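D-hydantoinase (Ralstonia pickettii, PDB 1NFG) probably hydrolyses the cyclic amide bond of D-hydantoin derivatives stereospecifically, as a dizinc member of the hydantoinase/dihydropyrimidinase family. Local coordinates at residues P232-V238 with R256-C262; Y265-T269 with H295-W299; F373-K379 with L450-K456. All coordinates share one frame; numbering follows the deposited sequence.

Interaction 1: residues P232-V238 with R256-C262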
loop_
_atom_site.group_PDB
_atom_site.type_symbol
_atom_site.label_atom_id
_atom_site.label_comp_id
_atom_site.label_asym_id
_atom_site.label_seq_id
_atom_site.Cartn_x
_atom_site.Cartn_y
_atom_site.Cartn_z
ATOM N N PRO A 232 -22.395 -3.070 -6.370
ATOM C CA PRO A 232 -21.538 -2.241 -7.214
ATOM C C PRO A 232 -21.783 -0.796 -6.809
ATOM O O PRO A 232 -22.891 -0.448 -6.403
ATOM C CB PRO A 232 -22.054 -2.537 -8.617
ATOM C CG PRO A 232 -23.523 -2.786 -8.374
ATOM C CD PRO A 232 -23.494 -3.666 -7.154
ATOM N N ILE A 233 -20.757 0.041 -6.909
ATOM C CA ILE A 233 -20.895 1.444 -6.551
ATOM C C ILE A 233 -20.080 2.273 -7.529
ATOM O O ILE A 233 -19.091 1.791 -8.087
ATOM C CB ILE A 233 -20.416 1.698 -5.102
ATOM C CG1 ILE A 233 -20.732 3.130 -4.691
ATOM C CG2 ILE A 233 -18.924 1.447 -4.990
ATOM C CD1 ILE A 233 -20.539 3.386 -3.223
ATOM N N TYR A 234 -20.498 3.517 -7.736
ATOM C CA TYR A 234 -19.838 4.407 -8.672
ATOM C C TYR A 234 -19.448 5.705 -7.975
ATOM O O TYR A 234 -20.312 6.455 -7.524
ATOM C CB TYR A 234 -20.794 4.670 -9.837
ATOM C CG TYR A 234 -20.281 5.556 -10.955
ATOM C CD1 TYR A 234 -20.299 6.943 -10.838
ATOM C CD2 TYR A 234 -19.845 5.001 -12.165
ATOM C CE1 TYR A 234 -19.903 7.764 -11.906
ATOM C CE2 TYR A 234 -19.450 5.807 -13.239
ATOM C CZ TYR A 234 -19.485 7.185 -13.103
ATOM O OH TYR A 234 -19.122 7.988 -14.160
ATOM N N ILE A 235 -18.149 5.971 -7.873
ATOM C CA ILE A 235 -17.702 7.184 -7.218
ATOM C C ILE A 235 -17.567 8.300 -8.238
ATOM O O ILE A 235 -16.737 8.228 -9.148
ATOM C CB ILE A 235 -16.343 6.977 -6.469
ATOM C CG1 ILE A 235 -16.567 6.305 -5.111
ATOM C CG2 ILE A 235 -15.692 8.330 -6.171
ATOM C CD1 ILE A 235 -17.312 5.017 -5.152
ATOM N N VAL A 236 -18.393 9.331 -8.089
ATOM C CA VAL A 236 -18.348 10.464 -9.002
ATOM C C VAL A 236 -17.165 11.358 -8.660
ATOM O O VAL A 236 -16.678 11.364 -7.532
ATOM C CB VAL A 236 -19.660 11.308 -8.956
ATOM C CG1 VAL A 236 -20.856 10.420 -9.240
ATOM C CG2 VAL A 236 -19.806 12.001 -7.605
ATOM N N HIS A 237 -16.720 12.116 -9.653
ATOM C CA HIS A 237 -15.588 13.022 -9.539
ATOM C C HIS A 237 -14.453 12.669 -8.568
ATOM O O HIS A 237 -14.312 13.290 -7.516
ATOM C CB HIS A 237 -16.072 14.455 -9.260
ATOM C CG HIS A 237 -17.021 14.575 -8.104
ATOM N ND1 HIS A 237 -16.828 13.923 -6.905
ATOM C CD2 HIS A 237 -18.153 15.305 -7.956
ATOM C CE1 HIS A 237 -17.801 14.244 -6.070
ATOM N NE2 HIS A 237 -18.616 15.081 -6.683
ATOM N N VAL A 238 -13.657 11.660 -8.918
ATOM C CA VAL A 238 -12.486 11.301 -8.118
ATOM C C VAL A 238 -11.525 12.392 -8.565
ATOM O O VAL A 238 -11.251 12.523 -9.758
ATOM C CB VAL A 238 -11.909 9.941 -8.510
ATOM C CG1 VAL A 238 -10.560 9.749 -7.839
ATOM C CG2 VAL A 238 -12.871 8.830 -8.097
ATOM N N ARG A 256 -16.821 -4.266 -6.461
ATOM C CA ARG A 256 -17.168 -3.803 -7.795
ATOM C C ARG A 256 -17.261 -2.292 -7.712
ATOM O O ARG A 256 -18.347 -1.720 -7.736
ATOM C CB ARG A 256 -18.498 -4.400 -8.243
ATOM C CG ARG A 256 -18.426 -5.900 -8.486
ATOM C CD ARG A 256 -19.795 -6.450 -8.824
ATOM N NE ARG A 256 -20.695 -6.470 -7.670
ATOM C CZ ARG A 256 -22.018 -6.595 -7.758
ATOM N NH1 ARG A 256 -22.600 -6.701 -8.949
ATOM N NH2 ARG A 256 -22.757 -6.623 -6.652
ATOM N N ALA A 257 -16.103 -1.653 -7.595
ATOM C CA ALA A 257 -16.034 -0.206 -7.488
ATOM C C ALA A 257 -15.717 0.420 -8.830
ATOM O O ALA A 257 -14.803 -0.023 -9.529
ATOM C CB ALA A 257 -14.973 0.185 -6.474
ATOM N N LEU A 258 -16.480 1.446 -9.189
ATOM C CA LEU A 258 -16.275 2.152 -10.444
ATOM C C LEU A 258 -16.042 3.588 -10.053
ATOM O O LEU A 258 -16.466 4.003 -8.981
ATOM C CB LEU A 258 -17.517 2.077 -11.331
ATOM C CG LEU A 258 -18.196 0.716 -11.454
ATOM C CD1 LEU A 258 -19.379 0.832 -12.385
ATOM C CD2 LEU A 258 -17.203 -0.317 -11.972
ATOM N N ALA A 259 -15.373 4.343 -10.914
ATOM C CA ALA A 259 -15.118 5.738 -10.631
ATOM C C ALA A 259 -14.952 6.522 -11.924
ATOM O O ALA A 259 -14.820 5.944 -13.002
ATOM C CB ALA A 259 -13.878 5.874 -9.763
ATOM N N GLU A 260 -14.958 7.844 -11.804
ATOM C CA GLU A 260 -14.818 8.738 -12.946
ATOM C C GLU A 260 -14.074 9.991 -12.498
ATOM O O GLU A 260 -13.742 10.133 -11.321
ATOM C CB GLU A 260 -16.203 9.153 -13.454
ATOM C CG GLU A 260 -17.102 9.740 -12.351
ATOM C CD GLU A 260 -18.092 10.787 -12.860
ATOM O OE1 GLU A 260 -18.822 10.499 -13.833
ATOM O OE2 GLU A 260 -18.146 11.899 -12.283
ATOM N N THR A 261 -13.795 10.885 -13.443
ATOM C CA THR A 261 -13.167 12.170 -13.127
ATOM C C THR A 261 -13.888 13.183 -13.993
ATOM O O THR A 261 -14.753 12.815 -14.802
ATOM C CB THR A 261 -11.681 12.263 -13.482
ATOM O OG1 THR A 261 -11.060 10.997 -13.283
ATOM C CG2 THR A 261 -11.001 13.281 -12.576
ATOM N N CYS A 262 -13.525 14.449 -13.838
ATOM C CA CYS A 262 -14.172 15.480 -14.607
ATOM C C CYS A 262 -13.133 16.416 -15.186
ATOM O O CYS A 262 -12.150 16.760 -14.537
ATOM C CB CYS A 262 -15.185 16.228 -13.725
ATOM S SG CYS A 262 -16.443 15.128 -12.954
#

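Interaction 2: residues Y265-T269 with H295-W299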
loop_
_atom_site.group_PDB
_atom_site.type_symbol
_atom_site.label_atom_id
_atom_site.label_comp_id
_atom_site.label_asym_id
_atom_site.label_seq_id
_atom_site.Cartn_x
_atom_site.Cartn_y
_atom_site.Cartn_z
ATOM N N TYR A 265 -10.665 18.630 -13.366
ATOM C CA TYR A 265 -9.726 18.015 -12.441
ATOM C C TYR A 265 -8.453 17.569 -13.157
ATOM O O TYR A 265 -7.535 17.033 -12.536
ATOM C CB TYR A 265 -10.389 16.840 -11.727
ATOM C CG TYR A 265 -11.503 17.296 -10.818
ATOM C CD1 TYR A 265 -11.250 18.180 -9.766
ATOM C CD2 TYR A 265 -12.817 16.875 -11.026
ATOM C CE1 TYR A 265 -12.275 18.634 -8.947
ATOM C CE2 TYR A 265 -13.852 17.323 -10.209
ATOM C CZ TYR A 265 -13.574 18.201 -9.171
ATOM O OH TYR A 265 -14.597 18.641 -8.358
ATOM N N LEU A 266 -8.402 17.803 -14.466
ATOM C CA LEU A 266 -7.235 17.456 -15.270
ATOM C C LEU A 266 -6.544 18.740 -15.719
ATOM O O LEU A 266 -5.509 18.696 -16.384
ATOM C CB LEU A 266 -7.652 16.677 -16.520
ATOM C CG LEU A 266 -8.420 15.365 -16.384
ATOM C CD1 LEU A 266 -8.846 14.905 -17.762
ATOM C CD2 LEU A 266 -7.554 14.310 -15.710
ATOM N N TYR A 267 -7.105 19.883 -15.342
ATOM C CA TYR A 267 -6.558 21.153 -15.781
ATOM C C TYR A 267 -6.455 22.261 -14.752
ATOM O O TYR A 267 -5.574 23.112 -14.849
ATOM C CB TYR A 267 -7.390 21.670 -16.960
ATOM C CG TYR A 267 -7.223 20.867 -18.229
ATOM C CD1 TYR A 267 -6.125 21.071 -19.059
ATOM C CD2 TYR A 267 -8.153 19.893 -18.593
ATOM C CE1 TYR A 267 -5.951 20.335 -20.217
ATOM C CE2 TYR A 267 -7.988 19.145 -19.753
ATOM C CZ TYR A 267 -6.880 19.374 -20.562
ATOM O OH TYR A 267 -6.691 18.644 -21.716
ATOM N N LEU A 268 -7.353 22.274 -13.776
ATOM C CA LEU A 268 -7.338 23.341 -12.785
ATOM C C LEU A 268 -6.694 22.947 -11.466
ATOM O O LEU A 268 -6.627 21.769 -11.119
ATOM C CB LEU A 268 -8.768 23.839 -12.562
ATOM C CG LEU A 268 -9.522 24.148 -13.865
ATOM C CD1 LEU A 268 -10.890 24.707 -13.541
ATOM C CD2 LEU A 268 -8.740 25.143 -14.708
ATOM N N THR A 269 -6.212 23.941 -10.731
ATOM C CA THR A 269 -5.566 23.691 -9.443
ATOM C C THR A 269 -6.087 24.673 -8.411
ATOM O O THR A 269 -6.599 25.734 -8.763
ATOM C CB THR A 269 -4.055 23.880 -9.528
ATOM O OG1 THR A 269 -3.771 25.266 -9.763
ATOM C CG2 THR A 269 -3.480 23.042 -10.658
ATOM N N HIS A 295 -3.051 15.949 -11.499
ATOM C CA HIS A 295 -3.371 15.899 -12.924
ATOM C C HIS A 295 -2.641 14.705 -13.544
ATOM O O HIS A 295 -3.221 13.941 -14.320
ATOM C CB HIS A 295 -2.905 17.163 -13.648
ATOM C CG HIS A 295 -3.625 18.408 -13.241
ATOM N ND1 HIS A 295 -3.207 19.663 -13.630
ATOM C CD2 HIS A 295 -4.728 18.599 -12.481
ATOM C CE1 HIS A 295 -4.019 20.573 -13.124
ATOM N NE2 HIS A 295 -4.950 19.955 -12.422
ATOM N N ASP A 296 -1.362 14.551 -13.207
ATOM C CA ASP A 296 -0.583 13.447 -13.755
ATOM C C ASP A 296 -1.157 12.130 -13.276
ATOM O O ASP A 296 -1.321 11.192 -14.053
ATOM C CB ASP A 296 0.882 13.544 -13.335
ATOM C CG ASP A 296 1.502 14.877 -13.683
ATOM O OD1 ASP A 296 1.135 15.461 -14.730
ATOM O OD2 ASP A 296 2.371 15.333 -12.909
ATOM N N VAL A 297 -1.461 12.062 -11.987
ATOM C CA VAL A 297 -2.023 10.852 -11.420
ATOM C C VAL A 297 -3.273 10.436 -12.181
ATOM O O VAL A 297 -3.404 9.282 -12.589
ATOM C CB VAL A 297 -2.379 11.057 -9.929
ATOM C CG1 VAL A 297 -3.302 9.951 -9.445
ATOM C CG2 VAL A 297 -1.109 11.069 -9.101
ATOM N N LEU A 298 -4.184 11.389 -12.375
ATOM C CA LEU A 298 -5.443 11.133 -13.068
ATOM C C LEU A 298 -5.238 10.743 -14.536
ATOM O O LEU A 298 -5.818 9.754 -15.010
ATOM C CB LEU A 298 -6.359 12.360 -12.959
ATOM C CG LEU A 298 -6.854 12.689 -11.542
ATOM C CD1 LEU A 298 -7.557 14.035 -11.543
ATOM C CD2 LEU A 298 -7.780 11.582 -11.035
ATOM N N TRP A 299 -4.426 11.511 -15.257
ATOM C CA TRP A 299 -4.158 11.181 -16.649
ATOM C C TRP A 299 -3.547 9.783 -16.752
ATOM O O TRP A 299 -3.910 9.024 -17.647
ATOM C CB TRP A 299 -3.217 12.202 -17.289
ATOM C CG TRP A 299 -3.889 13.477 -17.769
ATOM C CD1 TRP A 299 -3.669 14.745 -17.304
ATOM C CD2 TRP A 299 -4.829 13.608 -18.852
ATOM N NE1 TRP A 299 -4.404 15.653 -18.032
ATOM C CE2 TRP A 299 -5.122 14.982 -18.988
ATOM C CE3 TRP A 299 -5.444 12.697 -19.722
ATOM C CZ2 TRP A 299 -6.005 15.469 -19.960
ATOM C CZ3 TRP A 299 -6.325 13.185 -20.690
ATOM C CH2 TRP A 299 -6.594 14.556 -20.798
HETATM O O HOH W 1 -3.338 18.656 -18.314
#

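Interaction 3: residues F373-K379 with L450-K456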
loop_
_atom_site.group_PDB
_atom_site.type_symbol
_atom_site.label_atom_id
_atom_site.label_comp_id
_atom_site.label_asym_id
_atom_site.label_seq_id
_atom_site.Cartn_x
_atom_site.Cartn_y
_atom_site.Cartn_z
ATOM N N PHE A 373 -23.807 2.934 -17.958
ATOM C CA PHE A 373 -25.162 3.388 -17.681
ATOM C C PHE A 373 -26.297 2.862 -18.568
ATOM O O PHE A 373 -27.310 3.529 -18.758
ATOM C CB PHE A 373 -25.148 4.912 -17.621
ATOM C CG PHE A 373 -24.297 5.442 -16.504
ATOM C CD1 PHE A 373 -24.745 5.381 -15.183
ATOM C CD2 PHE A 373 -23.016 5.929 -16.753
ATOM C CE1 PHE A 373 -23.928 5.793 -14.120
ATOM C CE2 PHE A 373 -22.186 6.344 -15.700
ATOM C CZ PHE A 373 -22.646 6.274 -14.379
ATOM N N GLY A 374 -26.112 1.649 -19.083
ATOM C CA GLY A 374 -27.109 0.969 -19.899
ATOM C C GLY A 374 -27.716 1.628 -21.122
ATOM O O GLY A 374 -28.935 1.648 -21.264
ATOM N N MET A 375 -26.877 2.146 -22.011
ATOM C CA MET A 375 -27.350 2.793 -23.231
ATOM C C MET A 375 -26.603 2.229 -24.436
ATOM O O MET A 375 -26.747 2.726 -25.555
ATOM C CB MET A 375 -27.103 4.296 -23.163
ATOM C CG MET A 375 -27.720 4.976 -21.967
ATOM S SD MET A 375 -27.413 6.742 -22.017
ATOM C CE MET A 375 -25.740 6.819 -21.382
ATOM N N PHE A 376 -25.807 1.193 -24.190
ATOM C CA PHE A 376 -24.993 0.548 -25.217
ATOM C C PHE A 376 -25.690 -0.717 -25.693
ATOM O O PHE A 376 -26.238 -1.461 -24.886
ATOM C CB PHE A 376 -23.611 0.230 -24.615
ATOM C CG PHE A 376 -22.683 -0.516 -25.529
ATOM C CD1 PHE A 376 -22.705 -1.905 -25.585
ATOM C CD2 PHE A 376 -21.773 0.173 -26.330
ATOM C CE1 PHE A 376 -21.823 -2.607 -26.433
ATOM C CE2 PHE A 376 -20.893 -0.514 -27.177
ATOM C CZ PHE A 376 -20.921 -1.907 -27.225
ATOM N N PRO A 377 -25.654 -0.998 -27.008
ATOM C CA PRO A 377 -25.003 -0.217 -28.068
ATOM C C PRO A 377 -25.853 0.812 -28.821
ATOM O O PRO A 377 -25.387 1.378 -29.819
ATOM C CB PRO A 377 -24.465 -1.297 -28.992
ATOM C CG PRO A 377 -25.545 -2.311 -28.941
ATOM C CD PRO A 377 -25.917 -2.376 -27.471
ATOM N N GLN A 378 -27.081 1.059 -28.361
ATOM C CA GLN A 378 -27.935 2.045 -29.026
ATOM C C GLN A 378 -27.160 3.350 -29.111
ATOM O O GLN A 378 -27.178 4.035 -30.132
ATOM C CB GLN A 378 -29.232 2.292 -28.248
ATOM C CG GLN A 378 -30.182 3.255 -28.974
ATOM C CD GLN A 378 -31.361 3.724 -28.127
ATOM O OE1 GLN A 378 -31.966 2.940 -27.393
ATOM N NE2 GLN A 378 -31.702 5.006 -28.246
ATOM N N LYS A 379 -26.482 3.688 -28.019
ATOM C CA LYS A 379 -25.671 4.896 -27.948
ATOM C C LYS A 379 -24.236 4.448 -27.681
ATOM O O LYS A 379 -24.008 3.284 -27.341
ATOM C CB LYS A 379 -26.147 5.792 -26.799
ATOM C CG LYS A 379 -27.594 6.249 -26.898
ATOM C CD LYS A 379 -27.789 7.302 -27.975
ATOM C CE LYS A 379 -29.228 7.786 -27.982
ATOM N NZ LYS A 379 -29.487 8.783 -29.048
ATOM N N LEU A 450 -34.333 8.860 -22.501
ATOM C CA LEU A 450 -33.832 7.509 -22.713
ATOM C C LEU A 450 -34.082 6.597 -21.529
ATOM O O LEU A 450 -33.602 6.861 -20.426
ATOM C CB LEU A 450 -32.330 7.546 -22.978
ATOM C CG LEU A 450 -31.864 8.167 -24.290
ATOM C CD1 LEU A 450 -30.420 8.616 -24.175
ATOM C CD2 LEU A 450 -32.035 7.146 -25.402
ATOM N N LYS A 451 -34.844 5.533 -21.745
ATOM C CA LYS A 451 -35.082 4.579 -20.673
ATOM C C LYS A 451 -33.815 3.742 -20.666
ATOM O O LYS A 451 -33.609 2.903 -21.546
ATOM C CB LYS A 451 -36.291 3.693 -20.971
ATOM C CG LYS A 451 -37.629 4.409 -20.880
ATOM C CD LYS A 451 -38.799 3.471 -21.200
ATOM C CE LYS A 451 -38.844 2.268 -20.262
ATOM N NZ LYS A 451 -39.923 1.303 -20.634
ATOM N N ARG A 452 -32.954 3.990 -19.686
ATOM C CA ARG A 452 -31.690 3.272 -19.582
ATOM C C ARG A 452 -31.867 1.883 -18.981
ATOM O O ARG A 452 -32.801 1.633 -18.222
ATOM C CB ARG A 452 -30.691 4.127 -18.791
ATOM C CG ARG A 452 -30.510 5.492 -19.442
ATOM C CD ARG A 452 -29.576 6.436 -18.722
ATOM N NE ARG A 452 -29.956 6.666 -17.332
ATOM C CZ ARG A 452 -29.547 5.910 -16.319
ATOM N NH1 ARG A 452 -28.743 4.885 -16.556
ATOM N NH2 ARG A 452 -29.944 6.171 -15.079
ATOM N N ARG A 453 -30.967 0.981 -19.351
ATOM C CA ARG A 453 -31.008 -0.403 -18.904
ATOM C C ARG A 453 -30.487 -0.590 -17.483
ATOM O O ARG A 453 -29.760 0.252 -16.963
ATOM C CB ARG A 453 -30.211 -1.261 -19.880
ATOM C CG ARG A 453 -30.819 -2.620 -20.154
ATOM C CD ARG A 453 -30.074 -3.347 -21.263
ATOM N NE ARG A 453 -29.964 -2.522 -22.461
ATOM C CZ ARG A 453 -28.813 -2.080 -22.961
ATOM N NH1 ARG A 453 -27.666 -2.389 -22.367
ATOM N NH2 ARG A 453 -28.807 -1.313 -24.047
ATOM N N LYS A 454 -30.859 -1.709 -16.871
ATOM C CA LYS A 454 -30.465 -2.032 -15.504
ATOM C C LYS A 454 -29.007 -2.435 -15.291
ATOM O O LYS A 454 -28.092 -1.953 -15.958
ATOM C CB LYS A 454 -31.340 -3.166 -14.960
ATOM C CG LYS A 454 -32.784 -2.814 -14.676
ATOM C CD LYS A 454 -33.508 -4.013 -14.075
ATOM C CE LYS A 454 -34.984 -3.726 -13.864
ATOM N NZ LYS A 454 -35.701 -4.926 -13.358
ATOM N N TYR A 455 -28.847 -3.339 -14.322
ATOM C CA TYR A 455 -27.587 -3.937 -13.870
ATOM C C TYR A 455 -26.321 -3.259 -14.347
ATOM O O TYR A 455 -25.626 -3.760 -15.237
ATOM C CB TYR A 455 -27.549 -5.421 -14.254
ATOM C CG TYR A 455 -26.605 -6.251 -13.417
ATOM C CD1 TYR A 455 -25.225 -6.037 -13.457
ATOM C CD2 TYR A 455 -27.094 -7.248 -12.570
ATOM C CE1 TYR A 455 -24.351 -6.797 -12.668
ATOM C CE2 TYR A 455 -26.233 -8.016 -11.780
ATOM C CZ TYR A 455 -24.865 -7.785 -11.833
ATOM O OH TYR A 455 -24.015 -8.536 -11.048
ATOM N N LYS A 456 -26.020 -2.121 -13.733
ATOM C CA LYS A 456 -24.822 -1.375 -14.076
ATOM C C LYS A 456 -23.680 -1.864 -13.206
ATOM O O LYS A 456 -23.898 -2.353 -12.103
ATOM C CB LYS A 456 -25.056 0.111 -13.863
ATOM C CG LYS A 456 -26.174 0.676 -14.734
ATOM C CD LYS A 456 -26.467 2.107 -14.342
ATOM C CE LYS A 456 -27.629 2.667 -15.107
ATOM N NZ LYS A 456 -28.039 3.948 -14.487
HETATM O O HOH W 2 -25.194 -1.088 -21.738
#

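Interaction 1: residues P232-V238 with R256-C262
Glu-260 sets its carboxylate against the edge of the Tyr-234 ring, where OE1 accepts a hydrogen bond from the phenol OH (2.5 Å) with ring and carboxylate planes turned 64° apart. Val-236 CG1 lies at another part of that edge. Pro-232 CD lies over one face of the Arg-256 guanidinium, toward its rim, while one face of the His-237 ring carries its neighbour Val-236 CG2. The two segments belong to a beta-alpha-beta unit of the TIM barrel, in which strands 233-235 and 257-259 run parallel as barrel neighbours, connected through helix 241-253. A parallel ladder joins them, with Ile-233 N bonded to Arg-256 O, Leu-258 N to Ile-233 O, Ile-235 N to Leu-258 O (2.8 Å) and Glu-260 N to Ile-235 O.

Ile-233 and Ile-235 share a face with Ala-257 and Ala-259, a face covered by helices: Ile-233, Ile-235 and Ala-257 touch Leu-223 of helix 212-229, and Ala-259 touches Val-247 of helix 241-253. Tyr-234 and Leu-258 occupy the other face, where Leu-258 CB touches Tyr-234 CD2 (3.8 Å). Glutamate suits position 260 because its two oxygens can accept from the Tyr-234 hydroxyl, the His-237 backbone N and ND1 of His-57, a ligand of one zinc ion. Its CG stands between backbone N and carbonyl carbon (chi1 53°), which turns the acid toward segment 232-238. His-237 is a ligand of the other zinc, and its backbone N points almost straight (178°) at the anti lone pair of Glu-260 OE2, 3.0 Å away.

Interaction 2: residues Y265-T269 with H295-W299
Leu-266 and His-295 bring the backbones together, their CA atoms 4.8 Å apart, where the irregular loop 265-269 passes the early turns of helix 292-303. His-295, Leu-298 and Trp-299 are spaced three and four residues apart, so one side of the helix meets the loop.

The imidazole of His-295 lies under the peptide between Leu-266 and Tyr-267: Leu-266 C stands 3.7 Å above the ring plane, over its centre, with Tyr-267 N on the same face nearer the rim. With CG anti to the carbonyl carbon (chi1 -66°), the ring reaches along the loop and presents its far edge to the carbonyl of Leu-268. There NE2 donates to Leu-268 O at 2.8 Å and 158°, in the plane of the ring, although it approaches 53° out of the carbonyl plane and therefore not on a lone pair. Histidine fits because it offers both a flat surface for a peptide and an N-H at its rim. Thr-269 adds its methyl, CG2, 3.5 Å from CE1 of His-295.

Leu-266 splits its branches. CD1 makes a CH-pi contact with the six-membered ring of Trp-299, 3.8 Å from the centroid, and CD2 rests on Leu-298 CB at 3.6 Å. A water bridges the polar atoms beside them, donating to Leu-266 O (2.9 Å) and accepting from Trp-299 NE1 (3.2 Å). Tyr-267 puts its hydroxyl at the edge of the indole, and bonds it to Met-346 O.

The loop follows barrel strand 257-262. Tyr-265 packs against the zinc ligand His-237, Tyr-267 is tied to helix 343-352, and Val-297 of helix 292-303 touches helix 241-253.

Interaction 3: residues F373-K379 with L450-K456
Arg-453 grips the loop at two carbonyls. Its backbone N donates to Gly-374 O at 2.9 Å, nearly straight (173°), in the carbonyl plane and on a lone pair. Its side chain, bent at chi3, folds back so that one guanidinium face lies over that same oxygen, while the edge reaches Phe-376 O: NH2 bonds at 2.7 Å from above the carbonyl plane, and NH1 adds a weak bond. Arginine suits a site where two N-H groups can converge on one acceptor.

Gly-374 is the C-prime residue of a Schellman motif that ends helix 358-372. Its positive phi (53°) turns the chain, and with no side chain it admits the Arg-453 backbone to a CA-CA distance of 4.3 Å.

Beyond this, aliphatic groups interlock. Met-375 CG runs alongside Arg-452 CG (3.8 Å), and its SD lies 4.1 Å from Leu-450 CD1. Leu-450 CD2, the other branch, touches Lys-379 CE at 3.9 Å. Strands 48-58 and 85-93 lie against Met-375 and Lys-379. Farther out, Lys-379 NZ forms salt bridges with Asp-118, Asp-387 and Asp-389, and Arg-452 NH2 bonds to Tyr-121 O.

Read from the N terminus, the three contacts follow in series, none nesting in or crossing another. Interaction 1 closes the short loop containing helix 241-253 and joins two barrel strands. Interaction 2 begins three residues later and closes the loop leading to helix 292-303. Interaction 3 closes a 70-residue loop that carries the strands from 390-400 to 439-440 and no helix, and brings the C-terminal tail back to the end of helix 358-372. Interaction 1 touches both others: His-237 packs on Tyr-265 and Thr-261 on Leu-298, while Tyr-234 meets Phe-373. Interactions 2 and 3 lie on opposite sides of the chain's centre, their own centres about 29 Å apart.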